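Local atomic coordinates of adenylosuccinate lyase (Francisella tularensis subsp. tularensis SCHU S4, PDB entry 4EEI), a protein that probably catalyses two fumarate-releasing steps of purine biosynthesis, one of them the cleavage of adenylosuccinate to AMP and fumarate. Residues Leu125-Ala128 / Glu129-Lys132; Ile341-Arg344 / Val345-Thr348; Leu419-Ile422 / Asp423-Phe426. One frame throughout, in Å; residues are numbered along the deposited sequence.

Contact 1 (Leu125-Ala128 / Glu129-Lys132). With EDO (1,2-ethanediol), chain X.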
ATOM      1  N   LEU B 125     -30.555   5.958   2.661  1.00 19.03           N
ATOM      2  CA  LEU B 125     -31.861   5.292   2.538  1.00 21.09           C
ATOM      3  C   LEU B 125     -32.971   6.304   2.256  1.00 25.51           C
ATOM      4  O   LEU B 125     -33.913   6.038   1.492  1.00 24.93           O
ATOM      5  CB  LEU B 125     -32.173   4.477   3.807  1.00 20.29           C
ATOM      6  CG  LEU B 125     -33.460   3.647   3.788  1.00 22.56           C
ATOM      7  CD1 LEU B 125     -33.500   2.770   2.556  1.00 25.11           C
ATOM      8  CD2 LEU B 125     -33.594   2.800   5.043  1.00 20.64           C
ATOM      9  N   THR B 126     -32.873   7.470   2.889  1.00 22.46           N
ATOM     10  CA  THR B 126     -33.823   8.537   2.632  1.00 23.37           C
ATOM     11  C   THR B 126     -33.780   8.915   1.163  1.00 22.40           C
ATOM     12  O   THR B 126     -34.818   9.072   0.529  1.00 25.06           O
ATOM     13  CB  THR B 126     -33.549   9.764   3.506  1.00 24.36           C
ATOM     14  OG1 THR B 126     -33.886   9.457   4.866  1.00 22.56           O
ATOM     15  CG2 THR B 126     -34.386  10.952   3.033  1.00 23.71           C
ATOM     16  N   LYS B 127     -32.576   9.046   0.619  1.00 20.07           N
ATOM     17  CA  LYS B 127     -32.436   9.339  -0.803  1.00 24.24           C
ATOM     18  C   LYS B 127     -32.950   8.191  -1.685  1.00 24.54           C
ATOM     19  O   LYS B 127     -33.599   8.428  -2.701  1.00 25.47           O
ATOM     20  CB  LYS B 127     -30.978   9.636  -1.129  1.00 21.30           C
ATOM     21  CG  LYS B 127     -30.803  10.742  -2.155  1.00 26.83           C
ATOM     22  CD  LYS B 127     -31.248  12.110  -1.615  1.00 29.60           C
ATOM     23  CE  LYS B 127     -31.028  13.195  -2.663  1.00 29.61           C
ATOM     24  NZ  LYS B 127     -31.061  14.579  -2.106  1.00 30.16           N
ATOM     25  N   ALA B 128     -32.664   6.954  -1.289  1.00 22.86           N
ATOM     26  CA  ALA B 128     -33.169   5.783  -2.009  1.00 23.70           C
ATOM     27  C   ALA B 128     -34.698   5.703  -2.031  1.00 23.99           C
ATOM     28  O   ALA B 128     -35.289   5.393  -3.071  1.00 25.92           O
ATOM     29  CB  ALA B 128     -32.568   4.499  -1.440  1.00 23.64           C
ATOM     30  N   GLU B 129     -35.354   5.968  -0.903  1.00 25.87           N
ATOM     31  CA  GLU B 129     -36.812   5.909  -0.878  1.00 26.70           C
ATOM     32  C   GLU B 129     -37.406   7.028  -1.730  1.00 27.85           C
ATOM     33  O   GLU B 129     -38.413   6.846  -2.410  1.00 25.12           O
ATOM     34  CB  GLU B 129     -37.348   6.006   0.559  1.00 30.01           C
ATOM     35  CG  GLU B 129     -36.898   4.860   1.489  1.00 31.90           C
ATOM     36  CD  GLU B 129     -37.688   3.566   1.287  1.00 32.15           C
ATOM     37  OE1 GLU B 129     -38.563   3.526   0.400  1.00 32.40           O
ATOM     38  OE2 GLU B 129     -37.435   2.583   2.018  1.00 33.54           O
ATOM     39  N   GLU B 130     -36.762   8.187  -1.697  1.00 25.91           N
ATOM     40  CA  GLU B 130     -37.250   9.368  -2.404  1.00 30.03           C
ATOM     41  C   GLU B 130     -37.174   9.171  -3.922  1.00 28.62           C
ATOM     42  O   GLU B 130     -38.007   9.684  -4.665  1.00 28.09           O
ATOM     43  CB  GLU B 130     -36.403  10.561  -1.948  1.00 36.38           C
ATOM     44  CG  GLU B 130     -36.506  11.841  -2.733  1.00 46.64           C
ATOM     45  CD  GLU B 130     -35.575  12.912  -2.159  1.00 56.50           C
ATOM     46  OE1 GLU B 130     -34.810  13.520  -2.937  1.00 59.36           O
ATOM     47  OE2 GLU B 130     -35.605  13.128  -0.927  1.00 61.43           O
ATOM     48  N   THR B 131     -36.188   8.398  -4.369  1.00 27.62           N
ATOM     49  CA  THR B 131     -35.937   8.201  -5.800  1.00 29.28           C
ATOM     50  C   THR B 131     -36.230   6.774  -6.291  1.00 29.93           C
ATOM     51  O   THR B 131     -35.926   6.437  -7.436  1.00 24.81           O
ATOM     52  CB  THR B 131     -34.476   8.538  -6.154  1.00 24.86           C
ATOM     53  OG1 THR B 131     -33.591   7.680  -5.418  1.00 25.93           O
ATOM     54  CG2 THR B 131     -34.171   9.996  -5.822  1.00 27.80           C
ATOM     55  N   LYS B 132     -36.827   5.953  -5.431  1.00 26.93           N
ATOM     56  CA  LYS B 132     -37.121   4.548  -5.757  1.00 25.27           C
ATOM     57  C   LYS B 132     -37.983   4.421  -7.026  1.00 30.27           C
ATOM     58  O   LYS B 132     -37.833   3.473  -7.804  1.00 31.54           O
ATOM     59  CB  LYS B 132     -37.820   3.892  -4.557  1.00 25.06           C
ATOM     60  CG  LYS B 132     -38.396   2.488  -4.783  1.00 28.45           C
ATOM     61  CD  LYS B 132     -38.850   1.882  -3.442  1.00 27.74           C
ATOM     62  CE  LYS B 132     -39.486   0.495  -3.580  1.00 25.13           C
ATOM     63  NZ  LYS B 132     -40.865   0.580  -4.129  1.00 27.00           N
TER
HETATM   64  C1  EDO X 512     -42.336   2.861  -6.080  1.00 79.65           C
HETATM   65  O1  EDO X 512     -41.907   4.224  -6.112  1.00 79.60           O
HETATM   66  C2  EDO X 512     -41.647   2.095  -7.200  1.00 78.98           C
HETATM   67  O2  EDO X 512     -41.747   0.707  -6.891  1.00 79.99           O
HETATM   68  O   HOH W   1     -33.446  15.141  -0.897  1.00 33.63           O
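Glu129 follows Leu125 by one turn near the C-terminal end of helix 94-131, and the two side chains run alongside each other in the same direction. From its base outward, Glu129 first meets a carbonyl: CB lies 3.6 Å from Leu125 O, and CG approaches that same Leu125 O to 3.2 Å. The oxygen is also the acceptor for Glu129 N at 2.8 Å, the ordinary bond of the helix. A bend at chi2 (-79°) then sets the carboxylate alongside the leucine, leaving Glu129 OE2 4.0 Å from the methyl Leu125 CD1. The charge of OE2 is answered by a salt bridge to Arg433.

Lys127 and Glu130 also lie side by side, their charges some way apart. Lys127 NZ is 4.0 Å from Glu130 OE1, a long salt bridge, and water 1 spans the pair by accepting from Lys127 NZ (2.7 Å) and donating to Glu130 OE1 (2.9 Å). Thr131 OG1, placed between its backbone N and carbonyl carbon (chi1 60°), donates to Lys127 O at 2.8 Å, tying this side chain to the last turn.

Around this end of the helix, Leu125 packs on Leu155 and Tyr158 of helix 151-173, Ala128 rests on Phe426 of helix 422-429, Lys127 NZ reaches Ile331 O and Leu334 O, where helix 304-333 finishes, and Lys132 O bonds Ser149 OG of strand 143-149.

Contact 2 (Ile341-Arg344 / Val345-Thr348). With EDO (1,2-ethanediol), chain Z.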
ATOM      1  N   ILE B 341     -33.160  12.381 -16.191  1.00 27.29           N
ATOM      2  CA  ILE B 341     -32.929  10.961 -15.942  1.00 28.97           C
ATOM      3  C   ILE B 341     -33.888  10.094 -16.747  1.00 31.59           C
ATOM      4  O   ILE B 341     -33.468   9.159 -17.425  1.00 28.19           O
ATOM      5  CB  ILE B 341     -33.114  10.647 -14.454  1.00 27.28           C
ATOM      6  CG1 ILE B 341     -31.975  11.264 -13.641  1.00 29.36           C
ATOM      7  CG2 ILE B 341     -33.154   9.154 -14.218  1.00 27.04           C
ATOM      8  CD1 ILE B 341     -32.245  11.297 -12.156  1.00 28.16           C
ATOM      9  N   GLU B 342     -35.175  10.414 -16.679  1.00 30.74           N
ATOM     10  CA  GLU B 342     -36.185   9.575 -17.308  1.00 34.65           C
ATOM     11  C   GLU B 342     -36.284   9.798 -18.821  1.00 36.00           C
ATOM     12  O   GLU B 342     -36.652   8.890 -19.568  1.00 34.88           O
ATOM     13  CB  GLU B 342     -37.535   9.774 -16.610  1.00 36.21           C
ATOM     14  CG  GLU B 342     -37.470   9.430 -15.116  1.00 35.51           C
ATOM     15  CD  GLU B 342     -38.839   9.299 -14.453  1.00 40.86           C
ATOM     16  OE1 GLU B 342     -39.697  10.189 -14.634  1.00 42.43           O
ATOM     17  OE2 GLU B 342     -39.048   8.299 -13.736  1.00 40.18           O
ATOM     18  N   ASP B 343     -35.953  11.002 -19.274  1.00 32.59           N
ATOM     19  CA  ASP B 343     -35.944  11.274 -20.711  1.00 34.89           C
ATOM     20  C   ASP B 343     -34.848  10.465 -21.413  1.00 37.47           C
ATOM     21  O   ASP B 343     -34.988  10.082 -22.577  1.00 35.79           O
ATOM     22  CB  ASP B 343     -35.758  12.765 -20.984  1.00 36.73           C
ATOM     23  CG  ASP B 343     -37.049  13.558 -20.831  1.00 48.28           C
ATOM     24  OD1 ASP B 343     -38.138  12.944 -20.767  1.00 50.08           O
ATOM     25  OD2 ASP B 343     -36.967  14.803 -20.785  1.00 47.87           O
ATOM     26  N   ARG B 344     -33.761  10.207 -20.699  1.00 31.75           N
ATOM     27  CA  ARG B 344     -32.673   9.409 -21.240  1.00 31.88           C
ATOM     28  C   ARG B 344     -33.124   7.958 -21.449  1.00 33.68           C
ATOM     29  O   ARG B 344     -32.743   7.317 -22.429  1.00 33.75           O
ATOM     30  CB  ARG B 344     -31.444   9.504 -20.323  1.00 31.00           C
ATOM     31  CG  ARG B 344     -30.266   8.644 -20.730  1.00 32.72           C
ATOM     32  CD  ARG B 344     -28.983   9.084 -20.016  1.00 30.54           C
ATOM     33  NE  ARG B 344     -28.412  10.285 -20.629  1.00 32.30           N
ATOM     34  CZ  ARG B 344     -28.127  11.407 -19.976  1.00 31.69           C
ATOM     35  NH1 ARG B 344     -28.351  11.500 -18.671  1.00 29.85           N
ATOM     36  NH2 ARG B 344     -27.612  12.440 -20.631  1.00 36.69           N
ATOM     37  N   VAL B 345     -33.958   7.452 -20.543  1.00 29.60           N
ATOM     38  CA  VAL B 345     -34.579   6.144 -20.732  1.00 29.62           C
ATOM     39  C   VAL B 345     -35.476   6.164 -21.963  1.00 34.57           C
ATOM     40  O   VAL B 345     -35.468   5.234 -22.759  1.00 32.94           O
ATOM     41  CB  VAL B 345     -35.389   5.716 -19.492  1.00 33.25           C
ATOM     42  CG1 VAL B 345     -36.133   4.416 -19.753  1.00 31.60           C
ATOM     43  CG2 VAL B 345     -34.461   5.552 -18.293  1.00 32.25           C
ATOM     44  N   ARG B 346     -36.242   7.240 -22.124  1.00 38.03           N
ATOM     45  CA  ARG B 346     -37.114   7.376 -23.283  1.00 40.77           C
ATOM     46  C   ARG B 346     -36.331   7.432 -24.588  1.00 43.31           C
ATOM     47  O   ARG B 346     -36.792   6.945 -25.618  1.00 47.03           O
ATOM     48  CB  ARG B 346     -37.959   8.644 -23.163  1.00 44.28           C
ATOM     49  CG  ARG B 346     -39.013   8.613 -22.083  1.00 45.50           C
ATOM     50  CD  ARG B 346     -39.846   9.879 -22.150  1.00 50.52           C
ATOM     51  NE  ARG B 346     -41.072   9.782 -21.368  1.00 53.34           N
ATOM     52  CZ  ARG B 346     -41.205  10.233 -20.126  1.00 53.39           C
ATOM     53  NH1 ARG B 346     -42.365  10.103 -19.496  1.00 56.54           N
ATOM     54  NH2 ARG B 346     -40.182  10.822 -19.516  1.00 49.55           N
ATOM     55  N   SER B 347     -35.152   8.040 -24.542  1.00 42.20           N
ATOM     56  CA  SER B 347     -34.352   8.245 -25.746  1.00 46.40           C
ATOM     57  C   SER B 347     -33.659   6.964 -26.224  1.00 47.00           C
ATOM     58  O   SER B 347     -33.092   6.935 -27.317  1.00 49.76           O
ATOM     59  CB  SER B 347     -33.313   9.350 -25.516  1.00 48.48           C
ATOM     60  OG  SER B 347     -32.268   8.894 -24.671  1.00 52.91           O
ATOM     61  N   THR B 348     -33.711   5.906 -25.422  1.00 43.48           N
ATOM     62  CA  THR B 348     -33.041   4.659 -25.786  1.00 49.22           C
ATOM     63  C   THR B 348     -34.011   3.482 -25.867  1.00 46.70           C
ATOM     64  O   THR B 348     -34.789   3.246 -24.945  1.00 44.50           O
ATOM     65  CB  THR B 348     -31.896   4.322 -24.809  1.00 54.77           C
ATOM     66  OG1 THR B 348     -32.435   3.766 -23.604  1.00 58.80           O
ATOM     67  CG2 THR B 348     -31.101   5.570 -24.469  1.00 55.86           C
TER
HETATM   68  C1  EDO Z 514     -29.424  10.788 -23.654  1.00 67.28           C
HETATM   69  O1  EDO Z 514     -29.400  12.090 -24.263  1.00 71.18           O
HETATM   70  C2  EDO Z 514     -28.062  10.105 -23.771  1.00 61.39           C
HETATM   71  O2  EDO Z 514     -27.073  10.854 -23.045  1.00 58.04           O
HETATM   72  O   HOH W   2     -40.115  12.205 -16.548  1.00 43.39           O
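The C-terminal end of the short helix 338-346 is the element here, with Ser347 folding its hydroxyl back onto the carbonyl of Arg344. Two backbone bonds document the final turn: Arg346 N to Glu342 O at 3.1 Å and Ser347 N to Asp343 O at 2.8 Å. Ser347 OG then donates to Arg344 O at 2.8 Å, arriving well off the carbonyl direction (C=O...OG angle 114°); the hydroxyl thus binds a carbonyl three residues back.

Separately, Asp343 and Arg346 form a salt bridge three residues apart. Asp343 OD1 is 3.2 Å from Arg346 NH2, but the hydrogen bond within it is weak, and the carboxylate and guanidinium planes are turned 65° against each other. Water 2, in the guanidinium plane at its edge, accepts from Arg346 NH2 and donates to Glu342 OE1 (2.8 Å), a carboxylate oxygen that is also salt-bridged to Arg338. Arg346 makes a cation-pi contact with Phe411.

Arg344 has partners of its own. Its NH1 is held by Glu250 and by Val248 O, close to strand 251-252, and Asp247 of the second subunit makes a long, weak ion pair with NE. A bend at chi3 (-78°) presents the guanidinium edge to an ethanediol, whose O2 accepts from Arg344 NE at 2.8 Å, weakly, and from Arg344 NH2 at 2.9 Å.

Contact 3 (Leu419-Ile422 / Asp423-Phe426)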
ATOM      1  N   LEU B 419     -38.711  -2.465 -13.260  1.00 32.54           N
ATOM      2  CA  LEU B 419     -38.778  -2.161 -11.835  1.00 33.41           C
ATOM      3  C   LEU B 419     -39.706  -3.142 -11.117  1.00 34.25           C
ATOM      4  O   LEU B 419     -40.153  -2.882  -9.997  1.00 31.75           O
ATOM      5  CB  LEU B 419     -39.244  -0.719 -11.611  1.00 38.52           C
ATOM      6  CG  LEU B 419     -38.160   0.363 -11.548  1.00 39.77           C
ATOM      7  CD1 LEU B 419     -37.433   0.540 -12.869  1.00 41.31           C
ATOM      8  CD2 LEU B 419     -38.756   1.680 -11.104  1.00 43.48           C
ATOM      9  N   LYS B 420     -39.979  -4.269 -11.772  1.00 32.58           N
ATOM     10  CA  LYS B 420     -40.899  -5.293 -11.266  1.00 36.72           C
ATOM     11  C   LYS B 420     -40.581  -5.765  -9.841  1.00 33.40           C
ATOM     12  O   LYS B 420     -41.485  -5.963  -9.033  1.00 33.22           O
ATOM     13  CB  LYS B 420     -40.892  -6.500 -12.215  1.00 41.25           C
ATOM     14  CG  LYS B 420     -41.813  -7.650 -11.816  1.00 45.28           C
ATOM     15  CD  LYS B 420     -41.542  -8.900 -12.677  1.00 48.55           C
ATOM     16  CE  LYS B 420     -40.220  -9.589 -12.297  1.00 46.78           C
ATOM     17  NZ  LYS B 420     -39.475 -10.186 -13.455  1.00 42.33           N
ATOM     18  N   GLU B 421     -39.301  -5.938  -9.532  1.00 27.99           N
ATOM     19  CA  GLU B 421     -38.911  -6.517  -8.249  1.00 30.30           C
ATOM     20  C   GLU B 421     -38.355  -5.499  -7.254  1.00 28.57           C
ATOM     21  O   GLU B 421     -37.803  -5.880  -6.216  1.00 26.21           O
ATOM     22  CB  GLU B 421     -37.875  -7.628  -8.461  1.00 30.39           C
ATOM     23  CG  GLU B 421     -38.370  -8.801  -9.303  1.00 37.62           C
ATOM     24  CD  GLU B 421     -39.224  -9.775  -8.515  1.00 46.24           C
ATOM     25  OE1 GLU B 421     -39.509  -9.512  -7.331  1.00 53.38           O
ATOM     26  OE2 GLU B 421     -39.608 -10.812  -9.075  1.00 51.89           O
ATOM     27  N   ILE B 422     -38.496  -4.214  -7.554  1.00 25.36           N
ATOM     28  CA  ILE B 422     -37.838  -3.197  -6.731  1.00 30.65           C
ATOM     29  C   ILE B 422     -38.328  -3.218  -5.272  1.00 27.39           C
ATOM     30  O   ILE B 422     -37.548  -2.957  -4.358  1.00 23.42           O
ATOM     31  CB  ILE B 422     -37.960  -1.784  -7.357  1.00 28.19           C
ATOM     32  CG1 ILE B 422     -36.945  -0.822  -6.732  1.00 27.60           C
ATOM     33  CG2 ILE B 422     -39.360  -1.247  -7.205  1.00 30.05           C
ATOM     34  CD1 ILE B 422     -35.511  -1.300  -6.870  1.00 27.90           C
ATOM     35  N   ASP B 423     -39.600  -3.567  -5.058  1.00 26.43           N
ATOM     36  CA  ASP B 423     -40.144  -3.666  -3.701  1.00 28.76           C
ATOM     37  C   ASP B 423     -39.404  -4.735  -2.893  1.00 29.00           C
ATOM     38  O   ASP B 423     -39.055  -4.527  -1.728  1.00 28.68           O
ATOM     39  CB  ASP B 423     -41.639  -4.007  -3.730  1.00 29.96           C
ATOM     40  CG  ASP B 423     -42.507  -2.843  -4.179  1.00 37.02           C
ATOM     41  OD1 ASP B 423     -41.960  -1.822  -4.644  1.00 38.85           O
ATOM     42  OD2 ASP B 423     -43.743  -2.959  -4.070  1.00 39.52           O
ATOM     43  N   HIS B 424     -39.162  -5.881  -3.520  1.00 25.50           N
ATOM     44  CA  HIS B 424     -38.483  -6.990  -2.858  1.00 29.29           C
ATOM     45  C   HIS B 424     -37.045  -6.645  -2.481  1.00 27.29           C
ATOM     46  O   HIS B 424     -36.552  -7.061  -1.429  1.00 23.41           O
ATOM     47  CB  HIS B 424     -38.483  -8.222  -3.760  1.00 32.77           C
ATOM     48  CG  HIS B 424     -39.831  -8.847  -3.934  1.00 45.62           C
ATOM     49  ND1 HIS B 424     -40.414  -9.024  -5.173  1.00 52.86           N
ATOM     50  CD2 HIS B 424     -40.704  -9.350  -3.032  1.00 51.74           C
ATOM     51  CE1 HIS B 424     -41.594  -9.599  -5.021  1.00 55.69           C
ATOM     52  NE2 HIS B 424     -41.794  -9.810  -3.733  1.00 56.02           N
ATOM     53  N   VAL B 425     -36.369  -5.913  -3.358  1.00 24.32           N
ATOM     54  CA  VAL B 425     -34.979  -5.539  -3.128  1.00 20.80           C
ATOM     55  C   VAL B 425     -34.885  -4.595  -1.934  1.00 22.32           C
ATOM     56  O   VAL B 425     -34.020  -4.759  -1.070  1.00 27.31           O
ATOM     57  CB  VAL B 425     -34.371  -4.882  -4.381  1.00 24.99           C
ATOM     58  CG1 VAL B 425     -32.952  -4.383  -4.104  1.00 26.50           C
ATOM     59  CG2 VAL B 425     -34.368  -5.874  -5.543  1.00 27.81           C
ATOM     60  N   PHE B 426     -35.775  -3.609  -1.887  1.00 22.48           N
ATOM     61  CA  PHE B 426     -35.820  -2.682  -0.762  1.00 22.69           C
ATOM     62  C   PHE B 426     -36.148  -3.423   0.536  1.00 26.31           C
ATOM     63  O   PHE B 426     -35.475  -3.228   1.548  1.00 25.51           O
ATOM     64  CB  PHE B 426     -36.838  -1.567  -1.024  1.00 21.51           C
ATOM     65  CG  PHE B 426     -36.250  -0.356  -1.694  1.00 23.63           C
ATOM     66  CD1 PHE B 426     -35.872  -0.400  -3.037  1.00 22.50           C
ATOM     67  CD2 PHE B 426     -36.051   0.817  -0.978  1.00 25.27           C
ATOM     68  CE1 PHE B 426     -35.307   0.715  -3.660  1.00 25.45           C
ATOM     69  CE2 PHE B 426     -35.498   1.948  -1.593  1.00 29.55           C
ATOM     70  CZ  PHE B 426     -35.123   1.892  -2.937  1.00 28.38           C
TER
HETATM   71  O   HOH W   3     -41.700  -4.559  -6.869  1.00 49.06           O
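Glu421 occupies the N-cap position of helix 422-429 and is the third residue of a type I beta turn from Leu419 to Ile422; its side chain meets His424 in the first helical turn. Among the backbone bonds, Val425 N reaches Glu421 O at 3.2 Å and Phe426 N reaches Ile422 O at 3.1 Å, the latter nearly straight at the hydrogen (168°).

The polar side-chain contact is a His-carboxylate hydrogen bond. A bend of Glu421 at chi2 (-80°) brings OE1 to the edge of the imidazole, near its plane, with His424 ND1 as donor; the modelled separation of 2.4 Å is very short, so its exact length is doubtful. Carboxylate and ring planes stand 41° apart. Thr192 of the third subunit also bonds OE1, and Lys420 NZ reaches Leu190 O and Tyr187 O there, placing this helix start at a subunit interface.

Apolar contact joins Ile422 and Phe426, which point the same way: Ile422 CD1 approaches the ring edge in its plane, 3.8 Å from Phe426 CE1.

One water bridges the backbone at the turn. Water 3 donates to Lys420 O at 2.6 Å and accepts from Asp423 N at 2.9 Å.

Along the chain the three contacts come in series, each at a helix end: contact 1 near the C-terminal end of helix 94-131, contact 2 at that of helix 338-346, contact 3 at the start of helix 422-429. Contacts 1 and 3 have centres about 13 Å apart and touch, through a salt bridge from Lys132 NZ to Asp423 OD1 (2.7 Å) and through Phe426, whose CZ lies 3.5 Å from Ala128 O. Contact 2 is about 20 Å from either, centre to centre, and touches neither. The C-terminal helix is thus fastened directly to the end of a long helix, while contact 3 lies against the third subunit and contact 2 reaches the second through a long, weak ion pair.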